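Local coordinates for carboxysome shell vertex protein CcmL (Nostoc sp., PDB 4N8X) that probably forms the pentameric vertices of the carboxysome, the shelled compartment that sequesters RuBisCO, and may curve an otherwise flat hexagonal layer of shell subunits, at residues 46-51 with 80-85; 1-6 with 55-60. One frame throughout, in Å; residues are numbered along the deposited sequence.

Contact 1: 46-51 with 80-85; sequences NSVGAG and VAIIDT
The peptide plane between Val-80 and Ala-81 has the CG2 methyl of Val-48 lying over one face. CG2 stands 3.4 Å from Val-80 C and 3.4 Å from Val-80 O, almost straight above the carbonyl, with Ala-81 N farther off at 3.9 Å. The side chain of Val-80 leaves on the other side of this plane, which allows the loop methyl to come so close. Beta branching suits Val-48, because its second methyl works independently: CG1, anti to the backbone N at chi1 163°, reaches Ile-82 CG1 at 3.7 Å. The side chains of Val-48 and Ile-82 lie alongside with opposed directions, and the long Ile-82 branch continues under the loop until CD1 is 3.8 Å from Ala-50 CA. Ala-50 is small enough for its CB to settle on Ile-82 CG1, also at 3.8 Å. Between Val-48 and Ala-50, Gly-49 turns the chain with a positive phi of 83°; a side chain here would jam against the preceding carbonyl O, so glycine suits the place. The carboxylate of Asp-45 accepts bonds from the backbone N of Val-48, Gly-49 and Ala-50, fixing the loop's shape. Val-80 and Ala-81 together face Leu-57 in a classic beta bulge between strands 77-88 and 55-60. The loop thus lies over strand 77-88, while Ala-81 and Ile-82 pair with a strand of the second subunit, extending the sheet across the interface.

Contact 2: 1-6 with 55-60; sequences MQIAKV and WVLISR
A chi1 of -73° sets CG of Trp-55 opposite its carbonyl carbon, and the indole stands on the face of the ladder that also carries Ile-3 and Lys-5. The CG2 branch of Ile-3 comes 3.6 Å from Trp-55 CE3; its other branch, CG1, is 4.0 Å from Leu-57 CD2. At the pyrrole end, a chi1 of -178° swings CG of Lys-5 beside the indole, 4.0 Å from Trp-55 CD1, and the extended remainder carries NZ beyond the ring. Both chains meet the indole at a slant. The long aliphatic part of Lys-5 suits this partly buried place, and a water accepts from Trp-55 NE1 and, weakly, from Lys-5 NZ. On the other face of the ladder the small Ala-4 makes room for Ile-58, whose CD1 lies 3.6 Å from Ala-4 CB. Four backbone bonds join the strands at the pairs Gln-2 with Ile-58 and Ala-4 with Val-56; the shortest, from Ile-58 N to Gln-2 O, is 2.8 Å long and nearly straight. Near the chain start, Met-1 CG lies tightly against Ser-59 OG, 3.1 Å away; that hydroxyl is hydrogen-bonded to Pro-74 O of the second subunit. Strand 2-6 is also bonded to strand 24-30 along its other side. This twisted antiparallel pairing, with strand directions 134° apart, belongs to the beta barrel of the CcmL/EutN family, which is grouped with the OB folds.

Contacts 1 and 2 meet in one sheet, with centres about 9 Å apart. Strand 55-60, paired with 1-6 along one side, meets 80-85 along the other: Val-80 N lies 2.9 Å from Leu-57 O, and Ile-83 N is at the same distance from Trp-55 O, both probable hydrogen bonds. The loop 46-51 also reaches the 1-6/55-60 pair: Ala-50 touches Val-6 and Val-56, and Gly-51 O is 3.3 Å from Val-6 CB. Along the chain the four segments alternate, so the two contacts cross in sequence. Both also reach the second subunit, linking the monomer's fold to the pentamer that probably makes the shell vertex.

Contact 1: 46-51 with 80-85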
loop_
_atom_site.group_PDB
_atom_site.type_symbol
_atom_site.label_atom_id
_atom_site.label_comp_id
_atom_site.label_asym_id
_atom_site.label_seq_id
_atom_site.Cartn_x
_atom_site.Cartn_y
_atom_site.Cartn_z
ATOM N N ASN A 46 8.176 20.021 0.508
ATOM C CA ASN A 46 7.830 21.425 0.647
ATOM C C ASN A 46 7.976 21.911 2.082
ATOM O O ASN A 46 7.748 23.072 2.369
ATOM C CB ASN A 46 6.436 21.710 0.078
ATOM C CG ASN A 46 5.356 20.816 0.672
ATOM O OD1 ASN A 46 5.235 20.678 1.895
ATOM N ND2 ASN A 46 4.569 20.196 -0.198
ATOM N N SER A 47 8.418 21.025 2.975
ATOM C CA SER A 47 8.386 21.333 4.409
ATOM C C SER A 47 9.755 21.155 5.068
ATOM O O SER A 47 10.039 21.722 6.098
ATOM C CB SER A 47 7.356 20.397 5.085
ATOM O OG SER A 47 7.723 20.055 6.408
ATOM N N VAL A 48 10.600 20.320 4.498
ATOM C CA VAL A 48 11.822 19.967 5.208
ATOM C C VAL A 48 13.061 20.641 4.598
ATOM O O VAL A 48 13.878 21.216 5.286
ATOM C CB VAL A 48 11.970 18.431 5.257
ATOM C CG1 VAL A 48 13.399 18.038 5.610
ATOM C CG2 VAL A 48 10.959 17.835 6.260
ATOM N N GLY A 49 13.200 20.568 3.288
ATOM C CA GLY A 49 14.292 21.280 2.657
ATOM C C GLY A 49 15.623 20.545 2.682
ATOM O O GLY A 49 16.655 21.117 3.067
ATOM N N ALA A 50 15.617 19.299 2.212
ATOM C CA ALA A 50 16.811 18.454 2.179
ATOM C C ALA A 50 17.708 18.814 0.992
ATOM O O ALA A 50 17.229 19.345 -0.033
ATOM C CB ALA A 50 16.430 16.967 2.138
ATOM N N GLY A 51 19.011 18.559 1.132
ATOM C CA GLY A 51 19.955 18.984 0.112
ATOM C C GLY A 51 20.549 17.777 -0.549
ATOM O O GLY A 51 20.182 16.661 -0.190
ATOM N N VAL A 80 10.004 13.858 5.276
ATOM C CA VAL A 80 9.516 14.334 6.554
ATOM C C VAL A 80 10.637 14.666 7.520
ATOM O O VAL A 80 10.428 15.363 8.515
ATOM C CB VAL A 80 8.455 13.373 7.211
ATOM C CG1 VAL A 80 7.277 13.154 6.278
ATOM C CG2 VAL A 80 9.062 11.996 7.611
ATOM N N ALA A 81 11.832 14.170 7.236
ATOM C CA ALA A 81 12.944 14.399 8.155
ATOM C C ALA A 81 14.266 14.202 7.429
ATOM O O ALA A 81 14.341 13.405 6.499
ATOM C CB ALA A 81 12.840 13.427 9.344
ATOM N N ILE A 82 15.295 14.933 7.855
ATOM C CA ILE A 82 16.666 14.666 7.424
ATOM C C ILE A 82 17.368 13.900 8.557
ATOM O O ILE A 82 17.326 14.295 9.730
ATOM C CB ILE A 82 17.437 15.976 7.144
ATOM C CG1 ILE A 82 16.819 16.710 5.953
ATOM C CG2 ILE A 82 18.972 15.718 6.948
ATOM C CD1 ILE A 82 17.081 18.256 5.965
ATOM N N ILE A 83 18.000 12.790 8.219
ATOM C CA ILE A 83 18.645 11.961 9.236
ATOM C C ILE A 83 20.042 12.467 9.516
ATOM O O ILE A 83 20.798 12.739 8.568
ATOM C CB ILE A 83 18.723 10.496 8.762
ATOM C CG1 ILE A 83 17.311 9.948 8.506
ATOM C CG2 ILE A 83 19.380 9.666 9.819
ATOM C CD1 ILE A 83 17.283 8.817 7.530
ATOM N N ASP A 84 20.387 12.589 10.806
ATOM C CA ASP A 84 21.745 12.867 11.233
ATOM C C ASP A 84 22.514 11.583 11.518
ATOM O O ASP A 84 23.688 11.430 11.138
ATOM C CB ASP A 84 21.721 13.601 12.567
ATOM C CG ASP A 84 21.279 15.017 12.448
ATOM O OD1 ASP A 84 21.298 15.568 11.329
ATOM O OD2 ASP A 84 20.927 15.579 13.503
ATOM N N THR A 85 21.890 10.712 12.310
ATOM C CA THR A 85 22.527 9.469 12.727
ATOM C C THR A 85 21.485 8.370 12.816
ATOM O O THR A 85 20.314 8.619 13.116
ATOM C CB THR A 85 23.223 9.576 14.098
ATOM O OG1 THR A 85 22.244 9.828 15.116
ATOM C CG2 THR A 85 24.259 10.684 14.127
#

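Contact 2: 1-6 with 55-60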
loop_
_atom_site.group_PDB
_atom_site.type_symbol
_atom_site.label_atom_id
_atom_site.label_comp_id
_atom_site.label_asym_id
_atom_site.label_seq_id
_atom_site.Cartn_x
_atom_site.Cartn_y
_atom_site.Cartn_z
ATOM N N MET A 1 8.040 4.596 7.784
ATOM C CA MET A 1 8.769 5.421 6.847
ATOM C C MET A 1 9.985 4.684 6.313
ATOM O O MET A 1 10.570 3.882 7.011
ATOM C CB MET A 1 9.254 6.690 7.553
ATOM C CG MET A 1 8.132 7.674 7.932
ATOM S SD MET A 1 7.122 7.095 9.299
ATOM C CE MET A 1 8.129 7.486 10.769
ATOM N N GLN A 2 10.371 4.981 5.078
ATOM C CA GLN A 2 11.568 4.411 4.491
ATOM C C GLN A 2 12.678 5.432 4.520
ATOM O O GLN A 2 12.429 6.637 4.518
ATOM C CB GLN A 2 11.302 3.946 3.031
ATOM C CG GLN A 2 10.389 2.678 2.906
ATOM C CD GLN A 2 10.872 1.457 3.733
ATOM O OE1 GLN A 2 11.713 0.656 3.279
ATOM N NE2 GLN A 2 10.309 1.293 4.933
ATOM N N ILE A 3 13.913 4.939 4.488
ATOM C CA ILE A 3 15.122 5.760 4.426
ATOM C C ILE A 3 15.521 5.862 2.961
ATOM O O ILE A 3 15.476 4.871 2.241
ATOM C CB ILE A 3 16.263 5.040 5.223
ATOM C CG1 ILE A 3 15.874 4.934 6.687
ATOM C CG2 ILE A 3 17.643 5.770 5.128
ATOM C CD1 ILE A 3 16.635 3.871 7.412
ATOM N N ALA A 4 15.886 7.048 2.503
ATOM C CA ALA A 4 16.308 7.235 1.118
ATOM C C ALA A 4 17.360 8.337 1.042
ATOM O O ALA A 4 17.521 9.084 1.985
ATOM C CB ALA A 4 15.119 7.563 0.251
ATOM N N LYS A 5 18.074 8.421 -0.080
ATOM C CA LYS A 5 19.122 9.423 -0.285
ATOM C C LYS A 5 18.678 10.377 -1.386
ATOM O O LYS A 5 18.184 9.961 -2.453
ATOM C CB LYS A 5 20.437 8.725 -0.668
ATOM C CG LYS A 5 21.675 9.611 -0.888
ATOM C CD LYS A 5 22.814 8.744 -1.511
ATOM C CE LYS A 5 24.119 9.529 -1.705
ATOM N NZ LYS A 5 25.227 8.695 -2.336
ATOM N N VAL A 6 18.824 11.663 -1.120
ATOM C CA VAL A 6 18.454 12.699 -2.081
ATOM C C VAL A 6 19.441 12.692 -3.229
ATOM O O VAL A 6 20.625 12.979 -3.065
ATOM C CB VAL A 6 18.443 14.095 -1.427
ATOM C CG1 VAL A 6 18.103 15.175 -2.471
ATOM C CG2 VAL A 6 17.375 14.121 -0.324
ATOM N N TRP A 55 20.567 11.783 3.560
ATOM C CA TRP A 55 19.594 10.760 3.904
ATOM C C TRP A 55 18.360 11.380 4.572
ATOM O O TRP A 55 18.453 12.239 5.455
ATOM C CB TRP A 55 20.239 9.734 4.847
ATOM C CG TRP A 55 21.229 8.810 4.151
ATOM C CD1 TRP A 55 21.980 9.091 3.045
ATOM C CD2 TRP A 55 21.555 7.461 4.528
ATOM N NE1 TRP A 55 22.771 7.990 2.707
ATOM C CE2 TRP A 55 22.524 6.986 3.600
ATOM C CE3 TRP A 55 21.139 6.621 5.565
ATOM C CZ2 TRP A 55 23.076 5.697 3.678
ATOM C CZ3 TRP A 55 21.692 5.318 5.632
ATOM C CH2 TRP A 55 22.651 4.888 4.695
ATOM N N VAL A 56 17.194 10.908 4.172
ATOM C CA VAL A 56 15.955 11.469 4.652
ATOM C C VAL A 56 14.996 10.308 4.940
ATOM O O VAL A 56 15.221 9.195 4.481
ATOM C CB VAL A 56 15.334 12.381 3.574
ATOM C CG1 VAL A 56 16.238 13.592 3.326
ATOM C CG2 VAL A 56 15.142 11.601 2.261
ATOM N N LEU A 57 13.955 10.588 5.721
ATOM C CA LEU A 57 12.839 9.681 5.869
ATOM C C LEU A 57 11.716 10.117 4.927
ATOM O O LEU A 57 11.387 11.306 4.843
ATOM C CB LEU A 57 12.335 9.728 7.301
ATOM C CG LEU A 57 13.327 9.204 8.304
ATOM C CD1 LEU A 57 12.827 9.562 9.677
ATOM C CD2 LEU A 57 13.339 7.680 8.143
ATOM N N ILE A 58 11.113 9.135 4.272
ATOM C CA ILE A 58 9.968 9.337 3.392
ATOM C C ILE A 58 8.726 8.708 4.049
ATOM O O ILE A 58 8.771 7.564 4.479
ATOM C CB ILE A 58 10.185 8.587 2.090
ATOM C CG1 ILE A 58 11.441 9.089 1.333
ATOM C CG2 ILE A 58 8.969 8.791 1.147
ATOM C CD1 ILE A 58 11.621 8.318 -0.034
ATOM N N SER A 59 7.626 9.462 4.132
ATOM C CA SER A 59 6.332 8.915 4.519
ATOM C C SER A 59 5.523 8.734 3.261
ATOM O O SER A 59 5.527 9.625 2.390
ATOM C CB SER A 59 5.636 9.884 5.478
ATOM O OG SER A 59 6.126 9.682 6.788
ATOM N N ARG A 60 4.835 7.600 3.139
ATOM C CA ARG A 60 4.078 7.314 1.894
ATOM C C ARG A 60 2.596 7.170 2.176
ATOM O O ARG A 60 2.193 6.935 3.333
ATOM C CB ARG A 60 4.660 6.069 1.139
ATOM C CG ARG A 60 4.047 5.734 -0.311
ATOM C CD ARG A 60 4.971 5.991 -1.590
ATOM N NE ARG A 60 4.239 5.952 -2.881
ATOM C CZ ARG A 60 4.767 6.032 -4.125
ATOM N NH1 ARG A 60 6.081 6.152 -4.352
ATOM N NH2 ARG A 60 3.943 5.997 -5.186
HETATM O O HOH W 1 25.391 7.885 0.773
#